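Local coordinates for protein aldehyde dehydrogenase (Trypanosoma brucei, PDB 5MYP) that probably oxidises aldehydes to carboxylic acids with NAD+ as the electron acceptor, as a member of the aldehyde dehydrogenase family, at residues 293-298 against 344-349. Sequence-based numbering, arbitrary orientation.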
loop_
_atom_site.group_PDB
_atom_site.type_symbol
_atom_site.label_atom_id
_atom_site.label_comp_id
_atom_site.label_asym_id
_atom_site.label_seq_id
_atom_site.Cartn_x
_atom_site.Cartn_y
_atom_site.Cartn_z
ATOM N N LYS A 293 -11.230 13.734 45.258
ATOM C CA LYS A 293 -12.017 14.509 46.231
ATOM C C LYS A 293 -12.182 15.978 45.832
ATOM O O LYS A 293 -13.283 16.531 45.945
ATOM C CB LYS A 293 -11.397 14.431 47.630
ATOM C CG LYS A 293 -11.668 13.126 48.355
ATOM C CD LYS A 293 -10.866 13.068 49.644
ATOM C CE LYS A 293 -11.455 12.086 50.640
ATOM N NZ LYS A 293 -10.579 11.992 51.842
ATOM N N VAL A 294 -11.094 16.592 45.363
ATOM C CA VAL A 294 -11.113 17.995 44.928
ATOM C C VAL A 294 -11.974 18.158 43.675
ATOM O O VAL A 294 -12.788 19.079 43.592
ATOM C CB VAL A 294 -9.683 18.561 44.695
ATOM C CG1 VAL A 294 -9.722 19.956 44.079
ATOM C CG2 VAL A 294 -8.907 18.597 46.008
ATOM N N LEU A 295 -11.792 17.253 42.716
ATOM C CA LEU A 295 -12.592 17.250 41.490
ATOM C C LEU A 295 -14.084 17.007 41.757
ATOM O O LEU A 295 -14.933 17.645 41.125
ATOM C CB LEU A 295 -12.048 16.207 40.503
ATOM C CG LEU A 295 -12.524 16.253 39.055
ATOM C CD1 LEU A 295 -12.189 17.581 38.426
ATOM C CD2 LEU A 295 -11.877 15.112 38.303
ATOM N N LYS A 296 -14.385 16.097 42.684
ATOM C CA LYS A 296 -15.759 15.828 43.110
ATOM C C LYS A 296 -16.410 17.001 43.851
ATOM O O LYS A 296 -17.635 17.141 43.826
ATOM C CB LYS A 296 -15.802 14.598 44.018
ATOM C CG LYS A 296 -17.219 14.136 44.312
ATOM C CD LYS A 296 -18.035 14.014 43.035
ATOM C CE LYS A 296 -19.524 13.937 43.330
ATOM N NZ LYS A 296 -19.846 12.820 44.257
ATOM N N GLY A 297 -15.594 17.822 44.514
ATOM C CA GLY A 297 -16.078 18.935 45.335
ATOM C C GLY A 297 -16.255 18.542 46.796
ATOM O O GLY A 297 -16.921 19.255 47.546
ATOM N N GLU A 298 -15.650 17.419 47.201
ATOM C CA GLU A 298 -15.723 16.922 48.582
ATOM C C GLU A 298 -14.574 17.429 49.464
ATOM O O GLU A 298 -14.642 17.307 50.687
ATOM C CB GLU A 298 -15.750 15.390 48.596
ATOM C CG GLU A 298 -17.002 14.803 47.958
ATOM C CD GLU A 298 -16.998 13.285 47.887
ATOM O OE1 GLU A 298 -15.937 12.655 48.072
ATOM O OE2 GLU A 298 -18.068 12.709 47.604
ATOM N N THR A 344 -10.836 23.902 33.480
ATOM C CA THR A 344 -9.547 23.224 33.298
ATOM C C THR A 344 -9.620 22.013 32.347
ATOM O O THR A 344 -8.640 21.277 32.220
ATOM C CB THR A 344 -8.985 22.752 34.656
ATOM O OG1 THR A 344 -9.846 21.746 35.213
ATOM C CG2 THR A 344 -8.844 23.933 35.635
ATOM N N LEU A 345 -10.768 21.812 31.693
ATOM C CA LEU A 345 -10.992 20.715 30.736
ATOM C C LEU A 345 -10.600 19.342 31.316
ATOM O O LEU A 345 -9.895 18.550 30.685
ATOM C CB LEU A 345 -10.264 21.009 29.419
ATOM C CG LEU A 345 -10.673 22.290 28.675
ATOM C CD1 LEU A 345 -9.680 22.611 27.568
ATOM C CD2 LEU A 345 -12.082 22.165 28.109
ATOM N N THR A 346 -11.070 19.092 32.534
ATOM C CA THR A 346 -10.749 17.884 33.281
ATOM C C THR A 346 -11.986 17.001 33.339
ATOM O O THR A 346 -13.036 17.457 33.783
ATOM C CB THR A 346 -10.305 18.227 34.715
ATOM O OG1 THR A 346 -9.185 19.118 34.673
ATOM C CG2 THR A 346 -9.901 16.978 35.461
ATOM N N ILE A 347 -11.864 15.763 32.860
ATOM C CA ILE A 347 -12.905 14.743 33.019
ATOM C C ILE A 347 -12.240 13.475 33.558
ATOM O O ILE A 347 -11.378 12.899 32.898
ATOM C CB ILE A 347 -13.625 14.413 31.691
ATOM C CG1 ILE A 347 -14.255 15.671 31.078
ATOM C CG2 ILE A 347 -14.694 13.334 31.909
ATOM C CD1 ILE A 347 -14.843 15.460 29.696
ATOM N N ALA A 348 -12.635 13.049 34.757
ATOM C CA ALA A 348 -12.082 11.832 35.351
ATOM C C ALA A 348 -12.593 10.596 34.600
ATOM O O ALA A 348 -13.669 10.647 33.997
ATOM C CB ALA A 348 -12.451 11.735 36.825
ATOM N N PRO A 349 -11.827 9.485 34.627
ATOM C CA PRO A 349 -12.302 8.258 33.989
ATOM C C PRO A 349 -13.669 7.849 34.525
ATOM O O PRO A 349 -13.879 7.833 35.742
ATOM C CB PRO A 349 -11.228 7.221 34.343
ATOM C CG PRO A 349 -10.016 8.016 34.651
ATOM C CD PRO A 349 -10.504 9.301 35.245
#
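Leu-295 reaches Thr-346 and Ala-348 because its CG stands anti to the backbone N (chi1 -166°), which carries the isobutyl group off the last turn of helix 289-296 toward the strand that begins at Thr-346. Its two methyls then divide the work: CD1 lies 3.8 Å from Thr-346 CG2, while CD2 approaches Ala-348 CB to 3.7 Å and also comes within 3.9 Å of Thr-346 CG2. One leucine tip thus bears on two strand residues two positions apart, both with CB directed at the helix; Ile-347 between them points the other way, onto helix 319-328.

At Thr-346, chi1 of -57° sets the methyl anti to the backbone N, facing the leucine, and keeps OG1 away from it. That hydroxyl is 2.8 Å from Thr-344 OG1 and is also hydrogen-bonded to Arg-66 NH2, so each branch of the threonine has its own surroundings, one apolar and one polar. A G1 beta bulge, in which Leu-345 and Thr-346 are set against the single residue Asp-341, opens the strand. On the helix side, Gly-297, at phi 93°, is the C-prime residue of a Schellman motif, in which Glu-298 N bonds to Lys-293 O at 2.8 Å and Gly-297 N bonds weakly to Val-294 O; the helix therefore ends just beyond the leucine.

Glu-339, in the loop between strands 333-336 and 340-341, touches both Leu-295 and Ala-348. No hydrogen bond or salt bridge joins the two segments, and they bury only 123 Å² between them. All three touching residues are nevertheless buried, so the helix end and the start of the strand meet here through methyl groups in van der Waals contact, an attachment that is apolar and without directional bonds, away from the predicted active-site residues.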